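Local structure of L-Ala-D/L-Glu Epimerase (Escherichia coli, 1JPD) at residues A[65-70]-A[83-88]; A[205-210]-A[214-219]. The protein belongs to the enolase superfamily, pairing an N-terminal domain of sheet and helices with a C-terminal TIM-barrel domain. All blocks are in the same frame, centred on the assembly; numbering follows the deposited sequence.

Contact 1 (A[65-70]-A[83-88]); sequences IMSVVP and KILPAG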
ATOM      1  N   ILE A  65       3.708  -3.714 -20.504  1.00 50.97           N
ATOM      2  CA  ILE A  65       2.469  -4.465 -20.686  1.00 52.54           C
ATOM      3  C   ILE A  65       2.310  -4.903 -22.142  1.00 52.25           C
ATOM      4  O   ILE A  65       2.039  -6.083 -22.413  1.00 47.56           O
ATOM      5  CB  ILE A  65       1.220  -3.641 -20.221  1.00 50.16           C
ATOM      6  CG1 ILE A  65       1.368  -3.274 -18.740  1.00 45.96           C
ATOM      7  CG2 ILE A  65      -0.061  -4.466 -20.409  1.00 45.51           C
ATOM      8  CD1 ILE A  65       0.178  -2.558 -18.142  1.00 41.79           C
ATOM      9  N   MET A  66       2.490  -3.963 -23.070  1.00 50.88           N
ATOM     10  CA  MET A  66       2.374  -4.277 -24.492  1.00 53.90           C
ATOM     11  C   MET A  66       3.297  -5.442 -24.801  1.00 54.70           C
ATOM     12  O   MET A  66       2.894  -6.427 -25.418  1.00 59.19           O
ATOM     13  CB  MET A  66       2.786  -3.087 -25.365  1.00 53.00           C
ATOM     14  CG  MET A  66       2.006  -1.803 -25.143  1.00 57.81           C
ATOM     15  SD  MET A  66       0.222  -2.043 -25.060  1.00 67.91           S
ATOM     16  CE  MET A  66      -0.085  -3.001 -26.549  1.00 61.86           C
ATOM     17  N   SER A  67       4.541  -5.322 -24.354  1.00 54.75           N
ATOM     18  CA  SER A  67       5.549  -6.347 -24.584  1.00 55.52           C
ATOM     19  C   SER A  67       5.033  -7.749 -24.301  1.00 53.60           C
ATOM     20  O   SER A  67       5.600  -8.727 -24.784  1.00 58.71           O
ATOM     21  CB  SER A  67       6.767  -6.098 -23.698  1.00 58.11           C
ATOM     22  OG  SER A  67       6.633  -6.789 -22.466  1.00 61.47           O
ATOM     23  N   VAL A  68       3.971  -7.863 -23.518  1.00 48.56           N
ATOM     24  CA  VAL A  68       3.465  -9.186 -23.209  1.00 47.90           C
ATOM     25  C   VAL A  68       2.007  -9.391 -23.639  1.00 49.68           C
ATOM     26  O   VAL A  68       1.364 -10.378 -23.265  1.00 43.57           O
ATOM     27  CB  VAL A  68       3.646  -9.493 -21.699  1.00 48.46           C
ATOM     28  CG1 VAL A  68       2.603  -8.757 -20.874  1.00 43.34           C
ATOM     29  CG2 VAL A  68       3.587 -10.985 -21.467  1.00 51.06           C
ATOM     30  N   VAL A  69       1.496  -8.458 -24.439  1.00 51.30           N
ATOM     31  CA  VAL A  69       0.129  -8.553 -24.946  1.00 56.72           C
ATOM     32  C   VAL A  69      -0.065  -9.825 -25.778  1.00 59.91           C
ATOM     33  O   VAL A  69      -1.048 -10.546 -25.589  1.00 60.50           O
ATOM     34  CB  VAL A  69      -0.237  -7.326 -25.812  1.00 60.78           C
ATOM     35  CG1 VAL A  69      -1.545  -7.581 -26.549  1.00 60.28           C
ATOM     36  CG2 VAL A  69      -0.367  -6.088 -24.930  1.00 60.63           C
ATOM     37  N   PRO A  70       0.863 -10.112 -26.720  1.00 61.96           N
ATOM     38  CA  PRO A  70       0.754 -11.314 -27.555  1.00 61.18           C
ATOM     39  C   PRO A  70       0.569 -12.579 -26.724  1.00 62.34           C
ATOM     40  O   PRO A  70      -0.296 -13.403 -27.014  1.00 62.43           O
ATOM     41  CB  PRO A  70       2.071 -11.316 -28.321  1.00 60.51           C
ATOM     42  CG  PRO A  70       2.319  -9.864 -28.531  1.00 60.47           C
ATOM     43  CD  PRO A  70       1.995  -9.277 -27.169  1.00 63.50           C
ATOM     44  N   LYS A  83       6.876 -15.234 -14.178  1.00 60.82           N
ATOM     45  CA  LYS A  83       8.194 -15.492 -14.740  1.00 60.10           C
ATOM     46  C   LYS A  83       8.530 -14.598 -15.932  1.00 59.48           C
ATOM     47  O   LYS A  83       9.700 -14.448 -16.278  1.00 56.02           O
ATOM     48  CB  LYS A  83       8.298 -16.964 -15.135  1.00 59.38           C
ATOM     49  CG  LYS A  83       7.935 -17.921 -14.011  1.00 59.72           C
ATOM     50  CD  LYS A  83       7.768 -19.333 -14.535  1.00 63.64           C
ATOM     51  CE  LYS A  83       7.134 -20.236 -13.499  1.00 63.57           C
ATOM     52  NZ  LYS A  83       6.693 -21.514 -14.129  1.00 67.54           N
ATOM     53  N   ILE A  84       7.510 -13.997 -16.545  1.00 59.65           N
ATOM     54  CA  ILE A  84       7.711 -13.110 -17.695  1.00 60.63           C
ATOM     55  C   ILE A  84       8.152 -11.692 -17.316  1.00 60.55           C
ATOM     56  O   ILE A  84       9.206 -11.228 -17.747  1.00 62.33           O
ATOM     57  CB  ILE A  84       6.427 -12.986 -18.552  1.00 62.71           C
ATOM     58  CG1 ILE A  84       6.104 -14.321 -19.216  1.00 62.39           C
ATOM     59  CG2 ILE A  84       6.608 -11.901 -19.611  1.00 63.24           C
ATOM     60  CD1 ILE A  84       4.824 -14.291 -20.032  1.00 64.65           C
ATOM     61  N   LEU A  85       7.341 -10.999 -16.523  1.00 60.22           N
ATOM     62  CA  LEU A  85       7.666  -9.630 -16.120  1.00 56.43           C
ATOM     63  C   LEU A  85       8.204  -9.564 -14.695  1.00 52.46           C
ATOM     64  O   LEU A  85       7.927 -10.438 -13.873  1.00 55.57           O
ATOM     65  CB  LEU A  85       6.421  -8.737 -16.212  1.00 54.12           C
ATOM     66  CG  LEU A  85       5.718  -8.539 -17.554  1.00 51.72           C
ATOM     67  CD1 LEU A  85       4.500  -7.663 -17.333  1.00 51.21           C
ATOM     68  CD2 LEU A  85       6.664  -7.890 -18.558  1.00 50.56           C
ATOM     69  N   PRO A  86       9.004  -8.534 -14.392  1.00 47.40           N
ATOM     70  CA  PRO A  86       9.553  -8.392 -13.040  1.00 51.25           C
ATOM     71  C   PRO A  86       8.500  -7.723 -12.144  1.00 53.79           C
ATOM     72  O   PRO A  86       7.510  -7.190 -12.647  1.00 56.76           O
ATOM     73  CB  PRO A  86      10.778  -7.505 -13.261  1.00 48.98           C
ATOM     74  CG  PRO A  86      10.337  -6.611 -14.383  1.00 44.15           C
ATOM     75  CD  PRO A  86       9.634  -7.580 -15.323  1.00 42.51           C
ATOM     76  N   ALA A  87       8.693  -7.757 -10.828  1.00 51.02           N
ATOM     77  CA  ALA A  87       7.737  -7.122  -9.933  1.00 45.65           C
ATOM     78  C   ALA A  87       7.737  -5.623 -10.226  1.00 41.55           C
ATOM     79  O   ALA A  87       8.796  -5.022 -10.387  1.00 46.27           O
ATOM     80  CB  ALA A  87       8.123  -7.376  -8.490  1.00 46.54           C
ATOM     81  N   GLY A  88       6.549  -5.030 -10.303  1.00 36.11           N
ATOM     82  CA  GLY A  88       6.433  -3.609 -10.591  1.00 33.49           C
ATOM     83  C   GLY A  88       5.009  -3.274 -10.998  1.00 37.23           C
ATOM     84  O   GLY A  88       4.160  -4.164 -11.054  1.00 38.08           O
TER
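Within the helical part of the N-terminal domain, Val68 at the break between helices 58-66 and 69-73 packs against Ile84 and Leu85, near the C-terminal part of helix 78-84. Its two methyl groups divide the work. CG2, anti to the backbone N of Val68, meets the branch methyl CG2 of Ile84 at 3.7 Å and lies 3.8 Å from CD1, the end of the same side chain. CG1 of Val68, set between the backbone N and the carbonyl carbon (chi1 76°), turns instead to Leu85, whose CD1 is 4.2 Å away. Both leucine methyls take part, since Leu85 CD2 passes 4.1 Å from Ser67 OG, a loose approach. That hydroxyl is hydrogen-bonded to the carbonyl oxygen of Gln64, three residues back.

In members of this family the N-terminal domain joins a three-stranded antiparallel sheet to a set of helices, and the contact lies among the helices. A type I turn from Met66 to Val69, with a backbone bond of 2.7 Å from Val69 N to Met66 O, makes the break, and Val68 is the N-cap residue of helix 69-73. Leu94 of helix 89-104 touches both Val68 and Leu85, while Leu76, in the connection between the segments, touches Val68 and Ile84. Ile65, beside the contact, touches Val33 and Val35 of strand 29-39.

Contact 2 (A[205-210]-A[214-219]); sequences EQPLPA and AALENF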
ATOM      1  N   GLU A 205       7.428   3.849  10.775  1.00 39.30           N
ATOM      2  CA  GLU A 205       7.637   3.400   9.397  1.00 37.52           C
ATOM      3  C   GLU A 205       8.800   4.035   8.629  1.00 35.51           C
ATOM      4  O   GLU A 205       8.913   5.258   8.547  1.00 38.93           O
ATOM      5  CB  GLU A 205       6.322   3.594   8.632  1.00 38.07           C
ATOM      6  CG  GLU A 205       6.334   3.199   7.181  1.00 44.12           C
ATOM      7  CD  GLU A 205       4.930   3.165   6.585  1.00 47.82           C
ATOM      8  OE1 GLU A 205       4.056   3.930   7.057  1.00 47.93           O
ATOM      9  OE2 GLU A 205       4.704   2.380   5.638  1.00 42.38           O
ATOM     10  N   GLN A 206       9.661   3.181   8.085  1.00 31.92           N
ATOM     11  CA  GLN A 206      10.816   3.582   7.271  1.00 30.48           C
ATOM     12  C   GLN A 206      11.464   4.916   7.633  1.00 34.40           C
ATOM     13  O   GLN A 206      11.424   5.863   6.852  1.00 31.94           O
ATOM     14  CB  GLN A 206      10.407   3.621   5.795  1.00 25.60           C
ATOM     15  CG  GLN A 206      11.543   3.833   4.795  1.00 25.19           C
ATOM     16  CD  GLN A 206      12.215   2.534   4.368  1.00 31.04           C
ATOM     17  OE1 GLN A 206      11.565   1.489   4.249  1.00 32.03           O
ATOM     18  NE2 GLN A 206      13.518   2.599   4.113  1.00 29.97           N
ATOM     19  N   PRO A 207      12.092   5.002   8.812  1.00 35.85           N
ATOM     20  CA  PRO A 207      12.742   6.242   9.234  1.00 33.49           C
ATOM     21  C   PRO A 207      13.995   6.577   8.431  1.00 36.06           C
ATOM     22  O   PRO A 207      14.344   7.753   8.274  1.00 38.81           O
ATOM     23  CB  PRO A 207      13.059   5.974  10.697  1.00 35.27           C
ATOM     24  CG  PRO A 207      13.356   4.521  10.689  1.00 36.00           C
ATOM     25  CD  PRO A 207      12.221   3.975   9.855  1.00 36.18           C
ATOM     26  N   LEU A 208      14.677   5.555   7.925  1.00 35.04           N
ATOM     27  CA  LEU A 208      15.899   5.788   7.153  1.00 37.85           C
ATOM     28  C   LEU A 208      15.761   5.442   5.668  1.00 36.33           C
ATOM     29  O   LEU A 208      14.896   4.660   5.279  1.00 37.29           O
ATOM     30  CB  LEU A 208      17.065   4.986   7.750  1.00 36.09           C
ATOM     31  CG  LEU A 208      17.400   5.204   9.229  1.00 35.93           C
ATOM     32  CD1 LEU A 208      18.605   4.349   9.595  1.00 38.32           C
ATOM     33  CD2 LEU A 208      17.690   6.664   9.497  1.00 34.62           C
ATOM     34  N   PRO A 209      16.616   6.034   4.819  1.00 36.77           N
ATOM     35  CA  PRO A 209      16.583   5.780   3.376  1.00 33.19           C
ATOM     36  C   PRO A 209      16.773   4.294   3.089  1.00 35.04           C
ATOM     37  O   PRO A 209      17.584   3.641   3.738  1.00 37.06           O
ATOM     38  CB  PRO A 209      17.751   6.617   2.862  1.00 36.85           C
ATOM     39  CG  PRO A 209      17.767   7.782   3.802  1.00 32.83           C
ATOM     40  CD  PRO A 209      17.582   7.103   5.137  1.00 35.53           C
ATOM     41  N   ALA A 210      16.036   3.766   2.115  1.00 30.83           N
ATOM     42  CA  ALA A 210      16.137   2.353   1.762  1.00 31.90           C
ATOM     43  C   ALA A 210      17.557   1.910   1.424  1.00 37.69           C
ATOM     44  O   ALA A 210      17.908   0.744   1.603  1.00 40.86           O
ATOM     45  CB  ALA A 210      15.225   2.039   0.588  1.00 25.65           C
ATOM     46  N   ALA A 214      21.261   0.630   7.580  1.00 43.17           N
ATOM     47  CA  ALA A 214      22.006  -0.313   8.400  1.00 40.38           C
ATOM     48  C   ALA A 214      21.917   0.013   9.888  1.00 39.99           C
ATOM     49  O   ALA A 214      21.810  -0.892  10.715  1.00 42.58           O
ATOM     50  CB  ALA A 214      23.450  -0.352   7.960  1.00 35.15           C
ATOM     51  N   ALA A 215      21.947   1.298  10.230  1.00 36.64           N
ATOM     52  CA  ALA A 215      21.876   1.704  11.631  1.00 35.97           C
ATOM     53  C   ALA A 215      20.723   1.052  12.394  1.00 38.57           C
ATOM     54  O   ALA A 215      20.723   1.064  13.624  1.00 48.00           O
ATOM     55  CB  ALA A 215      21.782   3.232  11.745  1.00 28.32           C
ATOM     56  N   LEU A 216      19.747   0.487  11.684  1.00 36.83           N
ATOM     57  CA  LEU A 216      18.617  -0.161  12.347  1.00 41.95           C
ATOM     58  C   LEU A 216      18.990  -1.469  13.052  1.00 48.26           C
ATOM     59  O   LEU A 216      18.160  -2.068  13.734  1.00 49.13           O
ATOM     60  CB  LEU A 216      17.488  -0.437  11.354  1.00 38.24           C
ATOM     61  CG  LEU A 216      16.684   0.781  10.906  1.00 41.70           C
ATOM     62  CD1 LEU A 216      15.607   0.355   9.926  1.00 34.58           C
ATOM     63  CD2 LEU A 216      16.067   1.451  12.118  1.00 43.13           C
ATOM     64  N   GLU A 217      20.231  -1.917  12.885  1.00 51.69           N
ATOM     65  CA  GLU A 217      20.682  -3.153  13.522  1.00 57.88           C
ATOM     66  C   GLU A 217      21.517  -2.864  14.762  1.00 59.34           C
ATOM     67  O   GLU A 217      21.858  -3.776  15.519  1.00 61.06           O
ATOM     68  CB  GLU A 217      21.525  -3.977  12.551  1.00 56.19           C
ATOM     69  CG  GLU A 217      20.757  -4.536  11.383  1.00 61.72           C
ATOM     70  CD  GLU A 217      21.629  -5.354  10.461  1.00 60.77           C
ATOM     71  OE1 GLU A 217      22.716  -4.860  10.093  1.00 59.61           O
ATOM     72  OE2 GLU A 217      21.220  -6.483  10.101  1.00 62.81           O
ATOM     73  N   ASN A 218      21.828  -1.587  14.962  1.00 57.54           N
ATOM     74  CA  ASN A 218      22.653  -1.141  16.073  1.00 53.98           C
ATOM     75  C   ASN A 218      21.938  -0.803  17.378  1.00 53.33           C
ATOM     76  O   ASN A 218      22.529  -0.171  18.251  1.00 58.28           O
ATOM     77  CB  ASN A 218      23.475   0.076  15.643  1.00 56.71           C
ATOM     78  CG  ASN A 218      24.239  -0.161  14.354  1.00 58.59           C
ATOM     79  OD1 ASN A 218      24.669  -1.281  14.068  1.00 54.48           O
ATOM     80  ND2 ASN A 218      24.430   0.903  13.576  1.00 57.66           N
ATOM     81  N   PHE A 219      20.680  -1.195  17.526  1.00 49.79           N
ATOM     82  CA  PHE A 219      19.974  -0.904  18.769  1.00 48.05           C
ATOM     83  C   PHE A 219      18.695  -1.713  18.895  1.00 52.66           C
ATOM     84  O   PHE A 219      18.050  -2.029  17.896  1.00 59.88           O
ATOM     85  CB  PHE A 219      19.687   0.607  18.888  1.00 45.72           C
ATOM     86  CG  PHE A 219      18.632   1.124  17.941  1.00 51.45           C
ATOM     87  CD1 PHE A 219      17.278   1.067  18.284  1.00 51.09           C
ATOM     88  CD2 PHE A 219      18.991   1.698  16.716  1.00 51.64           C
ATOM     89  CE1 PHE A 219      16.294   1.575  17.422  1.00 51.00           C
ATOM     90  CE2 PHE A 219      18.017   2.210  15.848  1.00 51.85           C
ATOM     91  CZ  PHE A 219      16.665   2.149  16.203  1.00 52.12           C
TER
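Apolar packing joins the two segments, and Leu208 is at its centre. Its CG stands beside the backbone N, anti to the carbonyl carbon (chi1 -56°), and with chi2 extended the CD1 methyl reaches out to the 3-10 segment 214-217. There it meets CB of Ala215 at 4.0 Å and CG of Leu216 at 4.3 Å, so that one methyl touches two successive residues. Leu216 extends back toward segment 205-210, and its CD2 comes within 4.3 Å of CG on the ring of Pro207. Leu189 of helix 189-198 touches Leu208 and Leu216, and Ile225 of strand 225-227 touches Pro207 and Leu216.

No polar bond joins the two segments; those of Gln206 run within its own segment and to residues outside. Gln206 NE2 donates to the carbonyl oxygen of Leu208 over 2.7 Å, with an N-H...O angle of 150° and the oxygen tilted slightly from the amide plane. The same amide is held by Ser230 OG at NE2 and by Asp228 N at OE1, which fixes its rotation. In segment 214-219, Glu217 N bonds to Ala214 O at 2.9 Å, closing a 3-10 turn that contains Ala215 and Leu216.

Apart from Glu205, which ends strand 203-205, both segments lie in the connection from that strand to its parallel neighbour 225-227 in the TIM-type barrel of the enolase superfamily; this connection has no regular alpha helix, and the 3-10 segment probably takes its place.

Both contacts are small and join their segments through aliphatic side chains, yet they belong to different domains, with centres about 33 Å apart and nearest atoms about 15 Å apart. Contact 1 lies in the N-terminal domain and is only partly buried: it joins the turn between two short helices to the chain around a third, and an exposed serine borders it. Contact 2 is buried and holds a single barrel connection against itself, close to the strands it links. They share no helix or strand. Their polar surroundings differ too, with a backbone turn and a helix N-cap beside contact 1, and beside contact 2 a glutamine amide bonded to several partners.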